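Local coordinates for protein haloacid delahogenase-like family hydrolase (Xanthomonas campestris pv. campestris, PDB 2PKE) that probably acts as a magnesium-dependent phosphatase of the haloacid dehalogenase-like hydrolase family, at residues Gly200-Tyr205 with Ala245-Gln250; Ile133-Leu138 with Leu189-Glu194; Arg228-Pro231 with Gly235-Ala238; Phe68-Lys73 with Val160-Pro165; Asp22-Ser27 with Ala115-Ala120. All coordinates share one frame; numbering follows the deposited sequence.

Contact 1. Residues Gly200-Tyr205 with Ala245-Gln250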
# COMPACT_ATOMS: atom_id res chain seq x y z
N GLY A 200 13.09 -19.04 11.57
CA GLY A 200 13.50 -20.40 11.25
C GLY A 200 13.66 -20.67 9.76
O GLY A 200 13.77 -21.82 9.36
N GLY A 201 13.71 -19.62 8.96
CA GLY A 201 13.83 -19.76 7.49
C GLY A 201 15.27 -19.73 7.04
O GLY A 201 16.21 -19.82 7.84
N TRP A 202 15.43 -19.62 5.74
CA TRP A 202 16.70 -19.64 5.08
C TRP A 202 16.83 -18.38 4.28
O TRP A 202 15.85 -17.74 3.95
CB TRP A 202 16.81 -20.83 4.14
CG TRP A 202 16.48 -22.15 4.79
CD1 TRP A 202 15.26 -22.68 4.95
CD2 TRP A 202 17.41 -23.07 5.35
NE1 TRP A 202 15.34 -23.89 5.57
CE2 TRP A 202 16.65 -24.17 5.82
CE3 TRP A 202 18.80 -23.10 5.49
CZ2 TRP A 202 17.23 -25.25 6.48
CZ3 TRP A 202 19.38 -24.19 6.13
CH2 TRP A 202 18.60 -25.26 6.60
N GLY A 203 18.07 -18.01 4.01
CA GLY A 203 18.38 -16.73 3.42
C GLY A 203 19.41 -16.83 2.33
O GLY A 203 20.37 -17.59 2.43
N ILE A 204 19.22 -16.03 1.31
CA ILE A 204 20.27 -15.72 0.34
C ILE A 204 20.49 -14.19 0.32
O ILE A 204 19.56 -13.41 0.07
CB ILE A 204 19.92 -16.22 -1.04
CG1 ILE A 204 19.91 -17.77 -1.04
CG2 ILE A 204 20.89 -15.65 -2.10
CD1 ILE A 204 19.23 -18.34 -2.31
N TYR A 205 21.72 -13.81 0.58
CA TYR A 205 22.18 -12.44 0.70
C TYR A 205 23.00 -12.04 -0.51
O TYR A 205 24.09 -12.56 -0.72
CB TYR A 205 23.03 -12.31 1.92
CG TYR A 205 23.63 -10.94 2.15
CD1 TYR A 205 22.87 -9.80 1.99
CD2 TYR A 205 24.95 -10.81 2.58
CE1 TYR A 205 23.42 -8.54 2.23
CE2 TYR A 205 25.52 -9.57 2.82
CZ TYR A 205 24.75 -8.44 2.64
OH TYR A 205 25.26 -7.18 2.89
N ALA A 245 19.00 -28.85 -0.10
CA ALA A 245 19.67 -30.11 0.25
C ALA A 245 19.90 -30.18 1.77
O ALA A 245 19.60 -31.18 2.39
CB ALA A 245 20.96 -30.26 -0.49
N GLN A 246 20.41 -29.09 2.34
CA GLN A 246 20.68 -28.95 3.78
C GLN A 246 19.39 -29.12 4.58
O GLN A 246 19.34 -29.86 5.58
CB GLN A 246 21.28 -27.56 3.99
CG GLN A 246 21.74 -27.23 5.43
CD GLN A 246 22.50 -25.87 5.55
OE1 GLN A 246 22.93 -25.28 4.56
NE2 GLN A 246 22.63 -25.39 6.79
N ALA A 247 18.33 -28.47 4.12
CA ALA A 247 17.01 -28.53 4.80
C ALA A 247 16.46 -29.96 4.86
O ALA A 247 15.91 -30.43 5.89
CB ALA A 247 16.01 -27.60 4.05
N GLY A 248 16.59 -30.64 3.74
CA GLY A 248 16.12 -32.02 3.63
C GLY A 248 16.87 -32.99 4.54
O GLY A 248 16.27 -33.88 5.05
N ARG A 249 18.16 -32.79 4.76
CA ARG A 249 18.92 -33.65 5.67
C ARG A 249 18.50 -33.44 7.13
O ARG A 249 18.77 -34.28 7.99
CB ARG A 249 20.42 -33.36 5.53
CG ARG A 249 21.11 -33.96 4.34
CD ARG A 249 22.61 -33.77 4.40
NE ARG A 249 23.05 -32.42 3.98
CZ ARG A 249 23.28 -32.05 2.72
NH1 ARG A 249 23.13 -32.88 1.71
NH2 ARG A 249 23.67 -30.81 2.46
N GLN A 250 17.86 -32.31 7.42
CA GLN A 250 17.45 -31.96 8.77
C GLN A 250 15.97 -32.18 9.04
O GLN A 250 15.53 -31.97 10.16
CB GLN A 250 17.72 -30.49 9.04
CG GLN A 250 19.17 -30.07 8.86
CD GLN A 250 19.35 -28.60 9.16
OE1 GLN A 250 18.37 -27.87 9.33
NE2 GLN A 250 20.59 -28.16 9.22
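The six-membered half of the W202 indole meets the last turns of helix 236-250, with A247 on its tight side. CB of A247 lies 3.6 Å from CZ2 of W202 and approaches the ring obliquely. The helix offers only a small methyl here, and the CA atoms of W202 and A247 are 8.9 Å apart. Strand 202-205 and the helix end run almost antiparallel, at 164°, as a strand of the parallel sheet and a helix packed over it.

Q246 comes from another side. CG stands anti to the backbone N (chi1 -176°) and the rest of the chain is extended, which carries the amide past the rim of the indole. NE2 of Q246 sits in the ring plane, 3.5 Å from CZ3 of W202, and the amide is turned steeply, 78°, against the ring. Its rotation is set from outside the contact: NE2 donates to the carbonyl of P225, and OE1 accepts from NH2 of R228 in the modelled conformer of that arginine.

The loose side belongs to Q250, an exposed residue near the end of the chain. Its OE1 only borders the ring edge, 3.8 Å from CH2 of W202. Deeper in, W202 and A247 are both buried, the indole NE1 is spent on the carbonyl of E180, and R226 makes a cation-pi contact with the ring.

The indole N-H and the Q246 amide therefore find their bonds elsewhere in the chain, and what joins strand to helix is van der Waals contact: a methyl on one part of the ring and amide groups along its edge.

Contact 2. Residues Ile133-Leu138 with Leu189-Glu194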
# COMPACT_ATOMS: atom_id res chain seq x y z
N ILE A 133 8.34 -10.25 -2.13
CA ILE A 133 7.96 -9.65 -0.86
C ILE A 133 8.74 -8.38 -0.71
O ILE A 133 9.99 -8.36 -0.68
CB ILE A 133 8.20 -10.58 0.34
CG1 ILE A 133 7.45 -11.88 0.09
CG2 ILE A 133 7.78 -9.89 1.68
CD1 ILE A 133 7.68 -13.01 1.14
N THR A 134 8.01 -7.29 -0.61
CA THR A 134 8.64 -5.99 -0.43
C THR A 134 7.92 -5.08 0.57
O THR A 134 6.76 -5.27 0.80
CB THR A 134 8.72 -5.25 -1.76
OG1 THR A 134 9.60 -4.13 -1.56
CG2 THR A 134 7.36 -4.76 -2.21
N LYS A 135 8.64 -4.16 1.20
CA LYS A 135 8.02 -3.16 2.03
C LYS A 135 7.89 -1.85 1.27
O LYS A 135 8.51 -1.67 0.21
CB LYS A 135 8.74 -2.98 3.39
CG LYS A 135 10.04 -2.26 3.37
CD LYS A 135 10.81 -2.55 4.67
CE LYS A 135 12.08 -1.81 4.74
NZ LYS A 135 12.68 -2.12 6.07
N GLY A 136 7.02 -0.97 1.76
CA GLY A 136 6.89 0.33 1.19
C GLY A 136 5.53 0.60 0.59
O GLY A 136 4.50 0.19 1.14
N ASP A 137 5.56 1.34 -0.52
CA ASP A 137 4.37 1.91 -1.17
C ASP A 137 3.79 0.85 -2.10
O ASP A 137 4.42 0.42 -3.08
CB ASP A 137 4.79 3.20 -1.89
CG ASP A 137 3.64 3.94 -2.59
OD1 ASP A 137 2.80 3.29 -3.26
OD2 ASP A 137 3.59 5.19 -2.48
N LEU A 138 2.59 0.41 -1.78
CA LEU A 138 1.92 -0.61 -2.55
C LEU A 138 1.76 -0.25 -4.01
O LEU A 138 2.02 -1.05 -4.88
CB LEU A 138 0.51 -0.83 -2.02
CG LEU A 138 -0.37 -1.86 -2.71
CD1 LEU A 138 0.12 -3.29 -2.49
CD2 LEU A 138 -1.74 -1.69 -2.17
N LEU A 189 20.67 -7.57 4.63
CA LEU A 189 20.77 -8.43 5.80
C LEU A 189 19.71 -8.06 6.86
O LEU A 189 18.98 -8.92 7.31
CB LEU A 189 22.17 -8.32 6.43
CG LEU A 189 23.27 -9.34 6.07
CD1 LEU A 189 24.41 -9.31 7.13
CD2 LEU A 189 22.74 -10.73 5.94
N ARG A 190 19.64 -6.79 7.24
CA ARG A 190 18.70 -6.34 8.27
C ARG A 190 17.24 -6.63 7.94
O ARG A 190 16.50 -7.07 8.79
CB ARG A 190 18.85 -4.82 8.51
CG ARG A 190 18.74 -4.35 9.98
CD ARG A 190 19.18 -2.87 10.16
N SER A 191 16.81 -6.37 6.69
CA SER A 191 15.39 -6.50 6.30
C SER A 191 15.01 -7.78 5.61
O SER A 191 13.87 -8.25 5.73
CB SER A 191 15.00 -5.35 5.37
OG SER A 191 14.89 -4.19 6.12
N ASP A 192 15.90 -8.32 4.78
CA ASP A 192 15.54 -9.42 3.94
C ASP A 192 15.91 -10.75 4.60
O ASP A 192 15.12 -11.68 4.63
CB ASP A 192 16.18 -9.25 2.54
CG ASP A 192 15.68 -8.00 1.83
OD1 ASP A 192 14.46 -7.73 1.92
OD2 ASP A 192 16.49 -7.28 1.19
N VAL A 193 17.10 -10.82 5.14
CA VAL A 193 17.68 -12.08 5.57
C VAL A 193 17.48 -12.34 7.08
O VAL A 193 17.00 -13.40 7.49
CB VAL A 193 19.18 -12.12 5.13
CG1 VAL A 193 19.95 -13.32 5.75
CG2 VAL A 193 19.30 -12.11 3.59
N GLU A 194 17.85 -11.38 7.91
CA GLU A 194 17.88 -11.61 9.35
C GLU A 194 16.51 -11.97 9.93
O GLU A 194 16.41 -12.89 10.71
CB GLU A 194 18.44 -10.40 10.11
CG GLU A 194 19.94 -10.18 10.03
CD GLU A 194 20.36 -8.87 10.76
OE1 GLU A 194 19.56 -8.39 11.63
OE2 GLU A 194 21.48 -8.34 10.46
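K135 reaches from the C-terminal end of strand 129-135 and lays its ammonium end against the hydroxyl of S191, in helix 189-198. Both segments belong to the Rossmann-like core of the haloacid dehalogenase fold, where the loops after the parallel strands build the active site. NZ of K135 donates to OG of S191 at 3.0 Å, and CE of K135 follows at 3.9 Å from the same OG. CG of K135 stands between the backbone N and the carbonyl carbon (chi1 74°); beyond it the chain is fully extended, which spans the gap between strand and helix.

The hydroxyl is the lesser partner of this lysine. NZ also forms a salt bridge with OE1 of E162, and the ring of Y70 lies in cation-pi contact, so the ammonium is held among a carboxylate, a hydroxyl and an aromatic ring.

K135 is about 7 Å, side chain to side chain, from D19 and D21, two magnesium ligands, and S191 is about 7 Å from the metal itself. Next to S191, D192 pairs through OD1 with NZ of K163, which also bridges to D19; K163 is thus placed as the conserved lysine of haloacid dehalogenase hydrolases would be. L138, where helix 138-148 begins, packs on V160 of the second subunit.

The helix that presents S191 opens with a wider pi-type turn: N of E194 bonds to O of L189 at 2.8 Å, whereas N of V193 reaches that same oxygen of L189 only weakly, at 3.4 Å.

Contact 3. Residues Arg228-Pro231 with Gly235-Ala238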
# COMPACT_ATOMS: atom_id res chain seq x y z
N ARG A 228 23.31 -18.15 2.66
CA ARG A 228 24.39 -18.13 1.65
C ARG A 228 24.56 -16.70 1.20
O ARG A 228 23.57 -15.97 1.02
CB ARG A 228 24.03 -18.96 0.43
CG ARG A 228 23.77 -20.42 0.71
CD ARG A 228 25.06 -21.17 0.98
NE ARG A 228 24.80 -22.59 1.16
CZ ARG A 228 24.51 -23.17 2.32
NH1 ARG A 228 24.41 -22.45 3.46
NH2 ARG A 228 24.27 -24.48 2.34
N GLU A 229 25.80 -16.27 1.02
CA GLU A 229 26.05 -14.99 0.40
C GLU A 229 26.37 -15.31 -1.04
O GLU A 229 27.29 -16.08 -1.32
CB GLU A 229 27.16 -14.20 1.06
CG GLU A 229 27.15 -12.74 0.60
CD GLU A 229 28.24 -11.92 1.25
OE1 GLU A 229 28.75 -12.36 2.31
OE2 GLU A 229 28.60 -10.86 0.71
N VAL A 230 25.59 -14.74 -1.93
CA VAL A 230 25.70 -15.00 -3.36
C VAL A 230 25.90 -13.66 -4.09
O VAL A 230 25.03 -12.82 -4.06
CB VAL A 230 24.42 -15.66 -3.88
CG1 VAL A 230 24.53 -15.88 -5.38
CG2 VAL A 230 24.14 -16.99 -3.09
N PRO A 231 27.09 -13.44 -4.71
CA PRO A 231 27.43 -12.12 -5.26
C PRO A 231 26.55 -11.60 -6.41
O PRO A 231 26.34 -10.41 -6.49
CB PRO A 231 28.88 -12.30 -5.75
CG PRO A 231 29.37 -13.50 -5.10
CD PRO A 231 28.20 -14.39 -4.85
N GLY A 235 24.08 -16.94 -9.44
CA GLY A 235 24.31 -17.93 -8.36
C GLY A 235 23.10 -18.33 -7.52
O GLY A 235 23.17 -19.26 -6.73
N TRP A 236 21.95 -17.68 -7.73
CA TRP A 236 20.81 -17.90 -6.86
C TRP A 236 20.22 -19.31 -6.98
O TRP A 236 19.86 -19.89 -5.97
CB TRP A 236 19.68 -16.90 -7.13
CG TRP A 236 19.92 -15.46 -6.75
CD1 TRP A 236 20.87 -14.99 -5.92
CD2 TRP A 236 19.12 -14.34 -7.13
NE1 TRP A 236 20.76 -13.62 -5.79
CE2 TRP A 236 19.70 -13.19 -6.53
CE3 TRP A 236 18.04 -14.17 -8.01
CZ2 TRP A 236 19.18 -11.90 -6.71
CZ3 TRP A 236 17.53 -12.90 -8.21
CH2 TRP A 236 18.09 -11.78 -7.55
N PRO A 237 20.02 -19.83 -8.22
CA PRO A 237 19.39 -21.15 -8.35
C PRO A 237 20.21 -22.25 -7.66
O PRO A 237 19.65 -23.05 -6.89
CB PRO A 237 19.28 -21.33 -9.88
CG PRO A 237 19.32 -19.92 -10.44
CD PRO A 237 20.27 -19.22 -9.56
N ALA A 238 21.53 -22.23 -7.85
CA ALA A 238 22.45 -23.18 -7.16
C ALA A 238 22.36 -23.06 -5.63
O ALA A 238 22.39 -24.05 -4.91
CB ALA A 238 23.92 -22.96 -7.63
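V230 points one methyl of its fork, CG1, into the corner where G235 passes into helix 236-250, and the five-membered half of the W236 indole forms the other wall of that corner. CG1 is anti to the backbone N (chi1 178°), a rotation that carries it across to the second segment. There it lies 3.6 Å from the carbonyl carbon C of G235 and equally close to the CA of that residue, with no side chain in between.

W236 is met at a single ring atom. Its CD1 stands 3.8 Å from CG1 of V230 and 4.1 Å from CB of V230, and the methyl approaches the indole obliquely. The ring itself runs past the valine, with its CG held beside the backbone N (chi1 -69°), and the W236 side chain also packs on V117, A120 and I124 of helix 117-125, on I204 and on T23. The second branch of the valine, CG2, packs on I204 in the neighbouring strand.

V230 comes directly after edge strand 227-229, so the contact closes a short turn in which the chain leaves the parallel sheet and doubles back as the C-terminal helix. The hydroxyl of T206 ties the two ends of this turn together: it donates to the carbonyl O of V230 and accepts from NE1 of W236.

Between the segments themselves the contact is purely apolar, a branched methyl against backbone carbon and an indole C-H. The indole N-H and the valine carbonyl share one threonine hydroxyl, so this greasy corner is closed without leaving those two polar groups unpaired.

Contact 4. Residues Phe68-Lys73 with Val160-Pro165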
# COMPACT_ATOMS: atom_id res chain seq x y z
N PHE A 68 4.63 8.04 7.71
CA PHE A 68 4.62 7.81 6.25
C PHE A 68 4.87 6.38 5.87
O PHE A 68 4.47 5.97 4.77
CB PHE A 68 5.71 8.65 5.57
CG PHE A 68 5.55 10.13 5.76
CD1 PHE A 68 4.33 10.71 5.97
CD2 PHE A 68 6.66 10.96 5.70
CE1 PHE A 68 4.23 12.08 6.12
CE2 PHE A 68 6.54 12.32 5.86
CZ PHE A 68 5.33 12.87 6.09
N GLY A 69 5.58 5.64 6.75
CA GLY A 69 6.27 4.42 6.35
C GLY A 69 7.32 4.68 5.26
O GLY A 69 7.76 5.82 5.05
N TYR A 70 7.73 3.63 4.56
CA TYR A 70 8.79 3.72 3.55
C TYR A 70 8.24 4.17 2.20
O TYR A 70 7.09 3.96 1.90
CB TYR A 70 9.48 2.37 3.37
CG TYR A 70 10.10 1.86 4.61
CD1 TYR A 70 11.34 2.32 5.03
CD2 TYR A 70 9.43 0.96 5.40
CE1 TYR A 70 11.90 1.88 6.21
CE2 TYR A 70 9.98 0.51 6.60
CZ TYR A 70 11.22 0.96 6.99
OH TYR A 70 11.80 0.50 8.17
N GLY A 71 9.10 4.79 1.40
CA GLY A 71 8.79 5.10 0.00
C GLY A 71 9.07 6.53 -0.40
O GLY A 71 9.32 7.39 0.44
N ALA A 72 9.01 6.78 -1.71
CA ALA A 72 9.36 8.10 -2.29
C ALA A 72 8.44 9.24 -1.89
O ALA A 72 8.85 10.39 -1.82
CB ALA A 72 9.39 7.99 -3.81
N LYS A 73 7.17 8.96 -1.66
CA LYS A 73 6.25 10.03 -1.30
C LYS A 73 6.59 10.68 0.05
O LYS A 73 6.65 11.92 0.16
CB LYS A 73 4.81 9.52 -1.37
CG LYS A 73 3.87 10.50 -2.02
CD LYS A 73 2.83 9.85 -2.92
CE LYS A 73 2.12 8.71 -2.30
NZ LYS A 73 1.11 8.25 -3.29
N VAL A 160 4.31 -5.13 2.22
CA VAL A 160 4.11 -5.00 3.65
C VAL A 160 4.59 -3.67 4.14
O VAL A 160 5.33 -2.99 3.46
CB VAL A 160 4.90 -6.10 4.40
CG1 VAL A 160 4.57 -7.45 3.85
CG2 VAL A 160 6.38 -5.85 4.33
N SER A 161 4.20 -3.32 5.35
CA SER A 161 4.63 -2.04 5.97
C SER A 161 6.03 -2.12 6.58
O SER A 161 6.82 -1.13 6.55
CB SER A 161 3.58 -1.60 6.99
OG SER A 161 2.51 -1.00 6.26
N GLU A 162 6.36 -3.30 7.12
CA GLU A 162 7.69 -3.50 7.67
C GLU A 162 8.05 -4.95 7.48
O GLU A 162 7.19 -5.83 7.55
CB GLU A 162 7.81 -3.13 9.14
CG GLU A 162 9.23 -3.29 9.74
CD GLU A 162 10.22 -2.42 9.03
OE1 GLU A 162 10.79 -2.86 8.01
OE2 GLU A 162 10.37 -1.25 9.42
N LYS A 163 9.34 -5.17 7.25
CA LYS A 163 9.91 -6.51 7.12
C LYS A 163 10.50 -6.91 8.48
O LYS A 163 11.58 -6.54 8.84
CB LYS A 163 10.98 -6.53 6.05
CG LYS A 163 10.43 -6.86 4.65
CD LYS A 163 11.55 -6.85 3.61
CE LYS A 163 11.07 -7.31 2.26
NZ LYS A 163 12.09 -6.97 1.20
N ASP A 164 9.72 -7.64 9.24
CA ASP A 164 10.11 -8.05 10.58
C ASP A 164 9.63 -9.47 10.77
O ASP A 164 8.82 -9.94 9.97
CB ASP A 164 9.60 -7.05 11.63
CG ASP A 164 8.09 -6.82 11.60
OD1 ASP A 164 7.30 -7.69 11.20
OD2 ASP A 164 7.69 -5.71 12.04
N PRO A 165 10.13 -10.16 11.81
CA PRO A 165 9.77 -11.58 11.95
C PRO A 165 8.27 -11.85 11.97
O PRO A 165 7.80 -12.81 11.35
CB PRO A 165 10.49 -12.02 13.27
CG PRO A 165 11.58 -11.01 13.44
CD PRO A 165 11.05 -9.73 12.88
O HOH W 1 6.22 1.09 4.90
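This is a polar, water-assisted contact between two loops: the turn joining helices 57-68 and 72-86, and the stretch that follows strand 157-160 at the edge of the sheet. Y70 and E162 carry it. OH of Y70 donates to OE2 of E162 at 2.6 Å, a short bond that uses the syn lone pair of the carboxylate oxygen. OE2 lies in the plane of the phenol ring, at its edge, while the carboxylate is turned 74° against that ring.

The carboxylate is held from its other oxygen as well. N of K163 donates to OE1 of E162 at 2.8 Å, meeting it on the anti side, somewhat out of plane; a bend at chi2 (60°) folds the glutamate back for this. Beside the bond, O of S161 touches the tyrosine ring edge, 3.5 Å from CD2 of Y70. One water ties the backbones, accepting from N of Y70 at 3.0 Å and donating to O of S161 at 2.8 Å.

Across the dimer, S161 OG bonds to E142 of the second subunit. The helical insert meeting a core loop near the magnesium site is consistent with the cap-core boundary of a haloacid dehalogenase hydrolase with a helical cap.

Contact 5. Residues Asp22-Ser27 with Ala115-Ala120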
# COMPACT_ATOMS: atom_id res chain seq x y z
N ASP A 22 16.74 -3.22 -5.57
CA ASP A 22 18.15 -3.52 -5.41
C ASP A 22 18.48 -5.00 -5.31
O ASP A 22 19.61 -5.37 -4.97
CB ASP A 22 18.73 -2.77 -4.22
CG ASP A 22 18.36 -1.31 -4.24
OD1 ASP A 22 18.64 -0.66 -5.27
OD2 ASP A 22 17.70 -0.87 -3.26
N THR A 23 17.48 -5.83 -5.65
CA THR A 23 17.60 -7.28 -5.72
C THR A 23 17.20 -7.75 -7.15
O THR A 23 18.00 -8.38 -7.86
CB THR A 23 16.73 -8.01 -4.66
OG1 THR A 23 17.18 -7.68 -3.34
CG2 THR A 23 16.80 -9.53 -4.88
N LEU A 24 15.96 -7.45 -7.56
CA LEU A 24 15.49 -7.73 -8.92
C LEU A 24 15.75 -6.57 -9.91
O LEU A 24 15.93 -6.80 -11.09
CB LEU A 24 13.99 -8.08 -8.93
CG LEU A 24 13.52 -9.22 -8.03
CD1 LEU A 24 12.00 -9.24 -8.07
CD2 LEU A 24 14.10 -10.53 -8.49
N TRP A 25 15.71 -5.33 -9.42
CA TRP A 25 15.88 -4.17 -10.31
C TRP A 25 16.65 -3.12 -9.54
O TRP A 25 16.74 -3.17 -8.32
CB TRP A 25 14.50 -3.62 -10.80
CG TRP A 25 13.51 -3.38 -9.71
CD1 TRP A 25 13.59 -2.40 -8.76
CD2 TRP A 25 12.34 -4.14 -9.41
NE1 TRP A 25 12.54 -2.49 -7.90
CE2 TRP A 25 11.74 -3.54 -8.28
CE3 TRP A 25 11.71 -5.25 -10.00
CZ2 TRP A 25 10.56 -4.02 -7.70
CZ3 TRP A 25 10.54 -5.71 -9.44
CH2 TRP A 25 9.99 -5.13 -8.29
N LYS A 26 17.17 -2.12 -10.25
CA LYS A 26 17.89 -1.00 -9.65
C LYS A 26 16.90 -0.01 -9.03
O LYS A 26 15.85 0.28 -9.62
CB LYS A 26 18.78 -0.32 -10.68
CG LYS A 26 19.73 -1.30 -11.33
CD LYS A 26 20.79 -0.62 -12.15
CE LYS A 26 21.54 -1.63 -13.04
N SER A 27 17.23 0.48 -7.85
CA SER A 27 16.37 1.41 -7.11
C SER A 27 17.19 2.47 -6.41
O SER A 27 16.92 3.64 -6.51
CB SER A 27 15.56 0.68 -6.06
OG SER A 27 14.81 1.58 -5.28
N ALA A 115 21.16 -7.47 -14.36
CA ALA A 115 21.68 -8.53 -15.21
C ALA A 115 21.57 -9.90 -14.57
O ALA A 115 22.03 -10.10 -13.44
CB ALA A 115 23.16 -8.25 -15.57
N GLY A 116 20.93 -10.83 -15.30
CA GLY A 116 20.82 -12.23 -14.90
C GLY A 116 19.63 -12.60 -14.06
O GLY A 116 19.37 -13.78 -13.80
N VAL A 117 18.86 -11.59 -13.64
CA VAL A 117 17.76 -11.81 -12.71
C VAL A 117 16.66 -12.64 -13.33
O VAL A 117 16.25 -13.64 -12.77
CB VAL A 117 17.24 -10.49 -12.15
CG1 VAL A 117 15.86 -10.63 -11.53
CG2 VAL A 117 18.26 -9.95 -11.12
N ARG A 118 16.21 -12.29 -14.53
CA ARG A 118 15.10 -13.00 -15.13
C ARG A 118 15.41 -14.46 -15.30
O ARG A 118 14.53 -15.32 -15.07
CB ARG A 118 14.70 -12.35 -16.48
CG ARG A 118 13.49 -12.97 -17.12
CD ARG A 118 12.95 -12.24 -18.35
NE ARG A 118 11.86 -13.11 -18.65
CZ ARG A 118 10.60 -12.94 -18.31
NH1 ARG A 118 10.12 -11.78 -17.88
NH2 ARG A 118 9.79 -13.93 -18.55
N GLU A 119 16.64 -14.78 -15.72
CA GLU A 119 17.00 -16.19 -15.93
C GLU A 119 17.04 -16.94 -14.60
O GLU A 119 16.61 -18.05 -14.54
CB GLU A 119 18.38 -16.38 -16.61
CG GLU A 119 18.36 -16.05 -18.10
CD GLU A 119 18.53 -14.56 -18.43
OE1 GLU A 119 18.60 -13.69 -17.51
OE2 GLU A 119 18.62 -14.28 -19.66
N ALA A 120 17.63 -16.32 -13.58
CA ALA A 120 17.69 -16.87 -12.19
C ALA A 120 16.27 -17.20 -11.67
O ALA A 120 15.98 -18.32 -11.26
CB ALA A 120 18.38 -15.87 -11.28
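T23 faces two ways, its backbone carbonyl toward helix 117-125 and its hydroxyl toward the metal site. O of T23 backs onto V117, 3.6 Å from CG2 of that residue. The hydroxyl is hydrogen-bonded to OD2 of D19 and OD1 of N187, both ligands of the magnesium. A second-shell residue of the metal site thus rests on the first turn of the helix.

L24 makes the apolar part of the contact. Its CD2 lies 3.5 Å from CG1 of V117, and the two side chains cross at about a right angle, branch against branch. CB of L24 is 4.1 Å from the same CG1 of V117, so the valine meets the leucine near its root as well as at one tip. CG1 of V117 stands anti to the backbone N (chi1 163°), which leaves CG1 for the leucine and CG2 for the carbonyl of T23. Both methyls also border on the carbonyl O of L24, at 3.9 Å from CG1 and from CG2 of V117. The backbones come close here, with the CA atoms of L24 and V117 6.0 Å apart.

W25 completes the bend: its O accepts from N of D22 at 2.8 Å, closing a tight turn around T23 and L24, while its NE1 bonds to OD1 of the metal ligand D21.

The loop follows strand 15-18 and carries the DxDxT signature of the family. Helix 138-148 packs on W25, strand 129-135 lies against L24 and W25 through L132, and W236 of helix 236-250 packs beside T23, V117 and A120.

Measured from side chain to magnesium ion, T23 of contact 5 is about 4 Å away, S191 of contact 2 about 7 Å, and Y70 of contact 4 and W236 of contact 3 about 10 Å each; contact 1 is remote. Contacts 2 and 4 have centres only 8 Å apart and share two salt bridges, D192 OD1 to K163 NZ at 2.6 Å being the shorter. Contacts 3 and 5 meet through W236, whose CH2 is 3.4 Å from O of T23, so the C-terminal helix backs the metal-binding loop. Contact 3 is nested inside the loop closed by contact 1; both use helix 236-250, their centres about 13 Å apart. Contacts 1 and 2 touch where V193 packs on strand 202-205.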